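Local atomic coordinates of L-talarate/galactarate dehydratase (Salmonella typhimurium, PDB entry 2PP0), a protein that dehydrates L-talarate (L-altrarate) and galactarate to 5-keto-4-deoxy-D-glucarate with the help of magnesium, and also epimerises L-talarate to galactarate. Residues T42-L50 and S168-L176; S282-N293 and K313-H321. All coordinates share one frame; numbering follows the deposited sequence.

Contact 1: T42-L50 and S168-L176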
loop_
_atom_site.group_PDB
_atom_site.type_symbol
_atom_site.label_atom_id
_atom_site.label_comp_id
_atom_site.label_asym_id
_atom_site.label_seq_id
_atom_site.Cartn_x
_atom_site.Cartn_y
_atom_site.Cartn_z
ATOM N N THR B 42 -4.985 39.121 5.402
ATOM C CA THR B 42 -6.426 39.257 5.227
ATOM C C THR B 42 -7.105 38.139 6.015
ATOM O O THR B 42 -7.109 36.986 5.582
ATOM C CB THR B 42 -6.831 39.132 3.743
ATOM O OG1 THR B 42 -6.251 40.208 2.995
ATOM C CG2 THR B 42 -8.343 39.177 3.598
ATOM N N PRO B 43 -7.680 38.466 7.190
ATOM C CA PRO B 43 -8.361 37.478 8.034
ATOM C C PRO B 43 -9.320 36.616 7.223
ATOM O O PRO B 43 -10.133 37.126 6.453
ATOM C CB PRO B 43 -9.083 38.340 9.061
ATOM C CG PRO B 43 -8.136 39.505 9.224
ATOM C CD PRO B 43 -7.772 39.812 7.786
ATOM N N VAL B 44 -9.213 35.305 7.403
ATOM C CA VAL B 44 -10.053 34.361 6.679
ATOM C C VAL B 44 -11.137 33.761 7.562
ATOM O O VAL B 44 -10.870 33.309 8.678
ATOM C CB VAL B 44 -9.209 33.207 6.107
ATOM C CG1 VAL B 44 -10.102 32.239 5.358
ATOM C CG2 VAL B 44 -8.121 33.763 5.196
ATOM N N SER B 45 -12.364 33.746 7.053
ATOM C CA SER B 45 -13.465 33.182 7.809
ATOM C C SER B 45 -14.470 32.460 6.921
ATOM O O SER B 45 -14.893 32.979 5.884
ATOM C CB SER B 45 -14.165 34.279 8.625
ATOM O OG SER B 45 -14.732 35.272 7.793
ATOM N N ASP B 46 -14.817 31.240 7.320
ATOM C CA ASP B 46 -15.803 30.439 6.604
ATOM C C ASP B 46 -17.066 30.447 7.467
ATOM O O ASP B 46 -17.209 31.298 8.349
ATOM C CB ASP B 46 -15.304 28.998 6.396
ATOM C CG ASP B 46 -14.733 28.373 7.666
ATOM O OD1 ASP B 46 -15.278 28.600 8.765
ATOM O OD2 ASP B 46 -13.735 27.632 7.563
ATOM N N ALA B 47 -17.974 29.505 7.234
ATOM C CA ALA B 47 -19.209 29.454 8.012
ATOM C C ALA B 47 -18.981 29.240 9.512
ATOM O O ALA B 47 -19.824 29.614 10.331
ATOM C CB ALA B 47 -20.124 28.365 7.466
ATOM N N LYS B 48 -17.855 28.637 9.876
ATOM C CA LYS B 48 -17.552 28.387 11.285
ATOM C C LYS B 48 -17.422 29.698 12.059
ATOM O O LYS B 48 -17.690 29.751 13.263
ATOM C CB LYS B 48 -16.259 27.575 11.417
ATOM C CG LYS B 48 -16.360 26.165 10.845
ATOM C CD LYS B 48 -15.081 25.365 11.070
ATOM C CE LYS B 48 -13.982 25.713 10.066
ATOM N NZ LYS B 48 -13.450 27.101 10.187
ATOM N N VAL B 49 -17.010 30.751 11.359
ATOM C CA VAL B 49 -16.850 32.064 11.966
ATOM C C VAL B 49 -18.177 32.825 11.961
ATOM O O VAL B 49 -18.548 33.437 12.961
ATOM C CB VAL B 49 -15.797 32.911 11.213
ATOM C CG1 VAL B 49 -15.670 34.287 11.862
ATOM C CG2 VAL B 49 -14.456 32.193 11.207
ATOM N N LEU B 50 -18.891 32.776 10.837
ATOM C CA LEU B 50 -20.171 33.472 10.716
ATOM C C LEU B 50 -21.273 32.924 11.617
ATOM O O LEU B 50 -22.279 33.593 11.837
ATOM C CB LEU B 50 -20.648 33.470 9.259
ATOM C CG LEU B 50 -20.095 34.601 8.383
ATOM C CD1 LEU B 50 -18.583 34.475 8.257
ATOM C CD2 LEU B 50 -20.759 34.561 7.012
ATOM N N SER B 168 -9.397 29.522 -2.076
ATOM C CA SER B 168 -8.967 30.823 -1.571
ATOM C C SER B 168 -9.875 31.999 -1.916
ATOM O O SER B 168 -10.126 32.864 -1.072
ATOM C CB SER B 168 -7.557 31.141 -2.079
ATOM O OG SER B 168 -6.600 30.268 -1.515
ATOM N N GLY B 169 -10.360 32.040 -3.154
ATOM C CA GLY B 169 -11.203 33.149 -3.567
ATOM C C GLY B 169 -12.701 32.995 -3.371
ATOM O O GLY B 169 -13.477 33.767 -3.942
ATOM N N GLY B 170 -13.119 32.022 -2.569
ATOM C CA GLY B 170 -14.543 31.827 -2.355
ATOM C C GLY B 170 -14.992 31.840 -0.905
ATOM O O GLY B 170 -16.028 31.261 -0.578
ATOM N N PHE B 171 -14.227 32.502 -0.040
ATOM C CA PHE B 171 -14.553 32.574 1.387
ATOM C C PHE B 171 -15.663 33.571 1.731
ATOM O O PHE B 171 -15.946 34.497 0.963
ATOM C CB PHE B 171 -13.285 32.882 2.188
ATOM C CG PHE B 171 -12.440 31.667 2.477
ATOM C CD1 PHE B 171 -12.676 30.895 3.612
ATOM C CD2 PHE B 171 -11.406 31.293 1.617
ATOM C CE1 PHE B 171 -11.891 29.768 3.893
ATOM C CE2 PHE B 171 -10.616 30.167 1.885
ATOM C CZ PHE B 171 -10.859 29.404 3.027
ATOM N N LEU B 172 -16.278 33.373 2.900
ATOM C CA LEU B 172 -17.396 34.199 3.369
ATOM C C LEU B 172 -17.123 35.634 3.830
ATOM O O LEU B 172 -18.062 36.403 4.038
ATOM C CB LEU B 172 -18.155 33.454 4.473
ATOM C CG LEU B 172 -19.106 32.359 3.979
ATOM C CD1 LEU B 172 -19.561 31.502 5.147
ATOM C CD2 LEU B 172 -20.298 32.999 3.267
ATOM N N HIS B 173 -15.860 36.001 4.000
ATOM C CA HIS B 173 -15.535 37.362 4.417
ATOM C C HIS B 173 -15.336 38.216 3.165
ATOM O O HIS B 173 -15.092 39.420 3.243
ATOM C CB HIS B 173 -14.256 37.361 5.253
ATOM C CG HIS B 173 -13.063 36.823 4.524
ATOM N ND1 HIS B 173 -12.360 37.562 3.597
ATOM C CD2 HIS B 173 -12.475 35.603 4.559
ATOM C CE1 HIS B 173 -11.389 36.821 3.092
ATOM N NE2 HIS B 173 -11.438 35.628 3.658
ATOM N N THR B 174 -15.455 37.572 2.007
ATOM C CA THR B 174 -15.275 38.229 0.719
ATOM C C THR B 174 -16.605 38.657 0.093
ATOM O O THR B 174 -17.478 37.825 -0.161
ATOM C CB THR B 174 -14.542 37.282 -0.264
ATOM O OG1 THR B 174 -13.303 36.855 0.320
ATOM C CG2 THR B 174 -14.258 37.982 -1.585
ATOM N N PRO B 175 -16.777 39.968 -0.163
ATOM C CA PRO B 175 -18.023 40.456 -0.766
ATOM C C PRO B 175 -18.253 39.776 -2.114
ATOM O O PRO B 175 -17.295 39.373 -2.779
ATOM C CB PRO B 175 -17.776 41.956 -0.910
ATOM C CG PRO B 175 -16.829 42.253 0.219
ATOM C CD PRO B 175 -15.870 41.087 0.145
ATOM N N LEU B 176 -19.514 39.663 -2.518
ATOM C CA LEU B 176 -19.858 39.010 -3.776
ATOM C C LEU B 176 -19.092 39.501 -5.006
ATOM O O LEU B 176 -18.579 38.693 -5.782
ATOM C CB LEU B 176 -21.361 39.125 -4.033
ATOM C CG LEU B 176 -21.872 38.486 -5.329
ATOM C CD1 LEU B 176 -21.419 37.036 -5.404
ATOM C CD2 LEU B 176 -23.395 38.573 -5.380
#
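Val44 and Phe171 meet where the N-terminal capping domain of this enolase-superfamily enzyme touches the barrel domain. The 42-50 segment carries substrate-binding Asp46, Ala47 and Lys48. The 168-176 segment is the loop between strand 161-166 and helix 176-188.

Apolar contacts dominate. Val44 CG1 sits over one face of the Phe171 ring in a CH-pi contact, 3.5 Å from the centroid. CG1 is anti to the backbone N (chi1 -180°), which sends this methyl onto the ring. Asp46 CB lies at the edge of the same ring. Phe171 also touches Lys197, the catalytic proton acceptor, so this ring touches both the substrate-binding segment and a catalytic residue. Leu172 packs against the start of helix 47-50. Leu172 CD1 is 3.3 Å from Ala47 N and 3.8 Å from Leu50 CD2, and it also touches Ala47 CB.

Polar contacts across the interface are few. Leu172 N gives a weak, bent hydrogen bond to Ser45 O (3.3 Å, 124°). The same oxygen lies at the edge of the Phe171 ring. Within 42-50, Asp46 caps the helix: Lys48 N donates to Asp46 OD1 from the anti side, tilted 29° out of the carboxylate plane. Lys48 NZ spans the syn lone pairs of both carboxylate oxygens, 2.7 Å from Asp46 OD2. This grip probably fixes the carboxylate, whose OD2 also binds a glycerol.

His173 meets backbone in two ways. Pro43 O stands 3.3 Å above the centre of the His173 ring plane, without a hydrogen bond. At the ring's edge, His173 CD2 is 3.1 Å from Ser45 N.

Contact 2: S282-N293 and K313-H321; sequences SFREHEQLILGN and KIMDLAAKH
Helices 283-291 and 313-320 run side by side in the same direction, their axes 8° apart and 9.9 Å from each other at closest approach. No hydrogen bond joins them, and side chains carry the contact.

At the N-terminal end, Phe283 projects from the first turn with CG anti to the backbone N (chi1 164°). Lys313 folds over one face of its ring. The bend at chi3 (-55°) brings Lys313 NZ to 4.5 Å from the Phe283 centroid, a cation-pi contact. Phe283 CD1 also packs 3.7 Å from Ile314 CG1, the two side chains sliding past each other in opposite directions.

Ile314 also meets His286. Its CG2 methyl lies over a face of the imidazole, while Ile314 CD1, at the end of the CG1 branch, comes within 3.6 Å of His286 ND1. A weak bond from ND1 to Ser282 O helps hold this ring, which also packs on Val298 and Val305.

The two helices are neighbours on the outside of the modified TIM barrel, (beta/alpha)7beta, of the enolase superfamily. They follow strands 274-276 and 297-298. Ile290 and Ala318 both touch Val298 of strand 297-298, so the two helices meet over that strand.

Further along, Leu317 CD2 fits between Glu287 CG at 3.8 Å and Ile290 CD1 at 3.9 Å. Ala318 CB adds a small surface beside Ile290 CD1.

At the C-terminal end, Ile290 CG2 lies over a face of the His321 ring in a CH-pi contact, 3.6 Å from its centroid. Leu291 CD2 approaches that ring obliquely. His321 ND1 donates back to Leu317 O at 3.2 Å. Leu317 O also accepts from His321 N, which reaches it from the opposite face of the carbonyl plane.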
loop_
_atom_site.group_PDB
_atom_site.type_symbol
_atom_site.label_atom_id
_atom_site.label_comp_id
_atom_site.label_asym_id
_atom_site.label_seq_id
_atom_site.Cartn_x
_atom_site.Cartn_y
_atom_site.Cartn_z
ATOM N N SER B 282 -7.385 10.528 11.680
ATOM C CA SER B 282 -6.838 9.175 11.757
ATOM C C SER B 282 -7.505 8.283 10.735
ATOM O O SER B 282 -8.580 8.599 10.232
ATOM C CB SER B 282 -7.060 8.563 13.141
ATOM O OG SER B 282 -8.412 8.153 13.301
ATOM N N PHE B 283 -6.857 7.167 10.429
ATOM C CA PHE B 283 -7.419 6.203 9.502
ATOM C C PHE B 283 -8.730 5.701 10.108
ATOM O O PHE B 283 -9.763 5.675 9.448
ATOM C CB PHE B 283 -6.470 5.022 9.330
ATOM C CG PHE B 283 -7.115 3.824 8.698
ATOM C CD1 PHE B 283 -7.228 3.725 7.320
ATOM C CD2 PHE B 283 -7.654 2.812 9.493
ATOM C CE1 PHE B 283 -7.872 2.635 6.729
ATOM C CE2 PHE B 283 -8.299 1.717 8.918
ATOM C CZ PHE B 283 -8.410 1.628 7.531
ATOM N N ARG B 284 -8.679 5.308 11.377
ATOM C CA ARG B 284 -9.861 4.784 12.047
ATOM C C ARG B 284 -11.095 5.672 11.949
ATOM O O ARG B 284 -12.202 5.171 11.784
ATOM C CB ARG B 284 -9.549 4.471 13.513
ATOM C CG ARG B 284 -8.639 3.255 13.680
ATOM C CD ARG B 284 -8.788 2.603 15.052
ATOM N NE ARG B 284 -7.964 1.402 15.171
ATOM C CZ ARG B 284 -6.640 1.409 15.308
ATOM N NH1 ARG B 284 -5.976 2.558 15.350
ATOM N NH2 ARG B 284 -5.977 0.262 15.394
ATOM N N GLU B 285 -10.915 6.985 12.053
ATOM C CA GLU B 285 -12.047 7.898 11.952
ATOM C C GLU B 285 -12.616 7.868 10.543
ATOM O O GLU B 285 -13.834 7.805 10.348
ATOM C CB GLU B 285 -11.611 9.317 12.322
ATOM C CG GLU B 285 -11.215 9.449 13.786
ATOM C CD GLU B 285 -10.420 10.706 14.066
ATOM O OE1 GLU B 285 -10.975 11.814 13.922
ATOM O OE2 GLU B 285 -9.228 10.577 14.426
ATOM N N HIS B 286 -11.733 7.914 9.551
ATOM C CA HIS B 286 -12.173 7.870 8.163
ATOM C C HIS B 286 -12.863 6.547 7.866
ATOM O O HIS B 286 -13.828 6.500 7.110
ATOM C CB HIS B 286 -10.989 8.051 7.209
ATOM C CG HIS B 286 -10.739 9.475 6.828
ATOM N ND1 HIS B 286 -9.762 10.246 7.420
ATOM C CD2 HIS B 286 -11.358 10.278 5.932
ATOM C CE1 HIS B 286 -9.791 11.462 6.905
ATOM N NE2 HIS B 286 -10.752 11.508 6.001
ATOM N N GLU B 287 -12.358 5.475 8.465
ATOM C CA GLU B 287 -12.923 4.147 8.263
ATOM C C GLU B 287 -14.381 4.082 8.715
ATOM O O GLU B 287 -15.221 3.504 8.031
ATOM C CB GLU B 287 -12.099 3.103 9.018
ATOM C CG GLU B 287 -12.636 1.692 8.901
ATOM C CD GLU B 287 -11.780 0.697 9.644
ATOM O OE1 GLU B 287 -11.424 0.974 10.806
ATOM O OE2 GLU B 287 -11.463 -0.363 9.072
ATOM N N GLN B 288 -14.677 4.673 9.868
ATOM C CA GLN B 288 -16.047 4.668 10.361
ATOM C C GLN B 288 -16.967 5.407 9.393
ATOM O O GLN B 288 -18.101 4.983 9.169
ATOM C CB GLN B 288 -16.124 5.304 11.754
ATOM C CG GLN B 288 -15.510 4.442 12.849
ATOM C CD GLN B 288 -16.136 3.051 12.920
ATOM O OE1 GLN B 288 -17.317 2.903 13.247
ATOM N NE2 GLN B 288 -15.345 2.026 12.606
ATOM N N LEU B 289 -16.492 6.507 8.809
ATOM C CA LEU B 289 -17.336 7.237 7.871
ATOM C C LEU B 289 -17.533 6.449 6.580
ATOM O O LEU B 289 -18.638 6.409 6.030
ATOM C CB LEU B 289 -16.754 8.621 7.560
ATOM C CG LEU B 289 -17.376 9.765 8.381
ATOM C CD1 LEU B 289 -16.823 9.760 9.798
ATOM C CD2 LEU B 289 -17.091 11.085 7.697
ATOM N N ILE B 290 -16.465 5.817 6.099
ATOM C CA ILE B 290 -16.551 5.033 4.870
ATOM C C ILE B 290 -17.439 3.795 5.047
ATOM O O ILE B 290 -18.274 3.501 4.193
ATOM C CB ILE B 290 -15.138 4.624 4.375
ATOM C CG1 ILE B 290 -14.385 5.874 3.896
ATOM C CG2 ILE B 290 -15.254 3.614 3.238
ATOM C CD1 ILE B 290 -12.895 5.660 3.628
ATOM N N LEU B 291 -17.280 3.075 6.154
ATOM C CA LEU B 291 -18.114 1.900 6.394
ATOM C C LEU B 291 -19.577 2.307 6.575
ATOM O O LEU B 291 -20.485 1.499 6.372
ATOM C CB LEU B 291 -17.631 1.139 7.630
ATOM C CG LEU B 291 -16.253 0.486 7.521
ATOM C CD1 LEU B 291 -15.929 -0.240 8.817
ATOM C CD2 LEU B 291 -16.235 -0.487 6.338
ATOM N N GLY B 292 -19.799 3.564 6.948
ATOM C CA GLY B 292 -21.152 4.058 7.138
ATOM C C GLY B 292 -21.732 4.704 5.894
ATOM O O GLY B 292 -22.832 5.260 5.933
ATOM N N ASN B 293 -20.997 4.640 4.786
ATOM C CA ASN B 293 -21.462 5.215 3.522
ATOM C C ASN B 293 -21.826 6.696 3.649
ATOM O O ASN B 293 -22.807 7.171 3.073
ATOM C CB ASN B 293 -22.662 4.410 3.015
ATOM C CG ASN B 293 -22.297 2.969 2.701
ATOM O OD1 ASN B 293 -23.056 2.044 2.988
ATOM N ND2 ASN B 293 -21.133 2.774 2.105
ATOM N N LYS B 313 -3.589 4.105 3.429
ATOM C CA LYS B 313 -4.567 3.094 3.826
ATOM C C LYS B 313 -5.976 3.643 3.653
ATOM O O LYS B 313 -6.906 2.906 3.327
ATOM C CB LYS B 313 -4.357 2.667 5.277
ATOM C CG LYS B 313 -3.047 1.937 5.524
ATOM C CD LYS B 313 -3.100 1.151 6.836
ATOM C CE LYS B 313 -3.466 2.032 8.028
ATOM N NZ LYS B 313 -3.678 1.228 9.278
ATOM N N ILE B 314 -6.131 4.942 3.876
ATOM C CA ILE B 314 -7.432 5.577 3.722
ATOM C C ILE B 314 -7.827 5.530 2.247
ATOM O O ILE B 314 -8.958 5.175 1.904
ATOM C CB ILE B 314 -7.393 7.041 4.220
ATOM C CG1 ILE B 314 -7.199 7.055 5.739
ATOM C CG2 ILE B 314 -8.684 7.768 3.834
ATOM C CD1 ILE B 314 -6.862 8.418 6.301
ATOM N N MET B 315 -6.885 5.876 1.374
ATOM C CA MET B 315 -7.118 5.856 -0.069
ATOM C C MET B 315 -7.538 4.483 -0.553
ATOM O O MET B 315 -8.460 4.354 -1.357
ATOM C CB MET B 315 -5.854 6.238 -0.840
ATOM C CG MET B 315 -5.705 7.698 -1.163
ATOM S SD MET B 315 -4.301 7.882 -2.301
ATOM C CE MET B 315 -3.116 7.359 -1.362
ATOM N N ASP B 316 -6.831 3.460 -0.091
ATOM C CA ASP B 316 -7.140 2.093 -0.490
ATOM C C ASP B 316 -8.540 1.695 -0.043
ATOM O O ASP B 316 -9.259 0.999 -0.765
ATOM C CB ASP B 316 -6.107 1.121 0.090
ATOM C CG ASP B 316 -4.701 1.385 -0.437
ATOM O OD1 ASP B 316 -4.583 2.040 -1.494
ATOM O OD2 ASP B 316 -3.720 0.935 0.193
ATOM N N LEU B 317 -8.932 2.138 1.146
ATOM C CA LEU B 317 -10.262 1.815 1.658
ATOM C C LEU B 317 -11.335 2.530 0.845
ATOM O O LEU B 317 -12.331 1.924 0.441
ATOM C CB LEU B 317 -10.378 2.210 3.136
ATOM C CG LEU B 317 -11.728 1.904 3.799
ATOM C CD1 LEU B 317 -12.025 0.408 3.702
ATOM C CD2 LEU B 317 -11.693 2.343 5.267
ATOM N N ALA B 318 -11.131 3.820 0.597
ATOM C CA ALA B 318 -12.087 4.606 -0.179
ATOM C C ALA B 318 -12.275 4.021 -1.577
ATOM O O ALA B 318 -13.399 3.946 -2.082
ATOM C CB ALA B 318 -11.614 6.054 -0.282
ATOM N N ALA B 319 -11.166 3.626 -2.203
ATOM C CA ALA B 319 -11.200 3.051 -3.545
ATOM C C ALA B 319 -11.965 1.732 -3.538
ATOM O O ALA B 319 -12.729 1.443 -4.457
ATOM C CB ALA B 319 -9.770 2.831 -4.059
ATOM N N LYS B 320 -11.752 0.937 -2.496
ATOM C CA LYS B 320 -12.430 -0.348 -2.363
ATOM C C LYS B 320 -13.947 -0.131 -2.295
ATOM O O LYS B 320 -14.727 -0.976 -2.746
ATOM C CB LYS B 320 -11.941 -1.071 -1.104
ATOM C CG LYS B 320 -12.458 -2.500 -0.968
ATOM C CD LYS B 320 -11.925 -3.197 0.283
ATOM C CE LYS B 320 -12.443 -2.544 1.565
ATOM N NZ LYS B 320 -12.012 -3.279 2.795
ATOM N N HIS B 321 -14.358 1.008 -1.737
ATOM C CA HIS B 321 -15.773 1.336 -1.616
ATOM C C HIS B 321 -16.296 2.158 -2.789
ATOM O O HIS B 321 -17.399 2.701 -2.731
ATOM C CB HIS B 321 -16.044 2.074 -0.300
ATOM C CG HIS B 321 -16.139 1.167 0.888
ATOM N ND1 HIS B 321 -15.048 0.511 1.415
ATOM C CD2 HIS B 321 -17.208 0.764 1.616
ATOM C CE1 HIS B 321 -15.439 -0.258 2.417
ATOM N NE2 HIS B 321 -16.746 -0.122 2.558
#

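How the contacts relate
Contact 1 closes before contact 2 opens along the chain. Their centres are about 30 Å apart and their nearest atoms about 14 Å apart, so they do not touch. Contact 1 joins the N-terminal domain to the loop after strand 161-166, beside the substrate site. Contact 2 lies wholly within the barrel domain, in its outer helix layer. Strand 194-197, beside contact 1, carries Lys197 at its end. Strand 297-298, under contact 2, lies elsewhere round the same barrel. Contact 1 thus borders the active site, and contact 2 belongs to the barrel's helical shell. Both contacts also touch the second subunit: Thr42 binds Asp8 of that subunit, and Asp316 packs on Asp316 of that subunit.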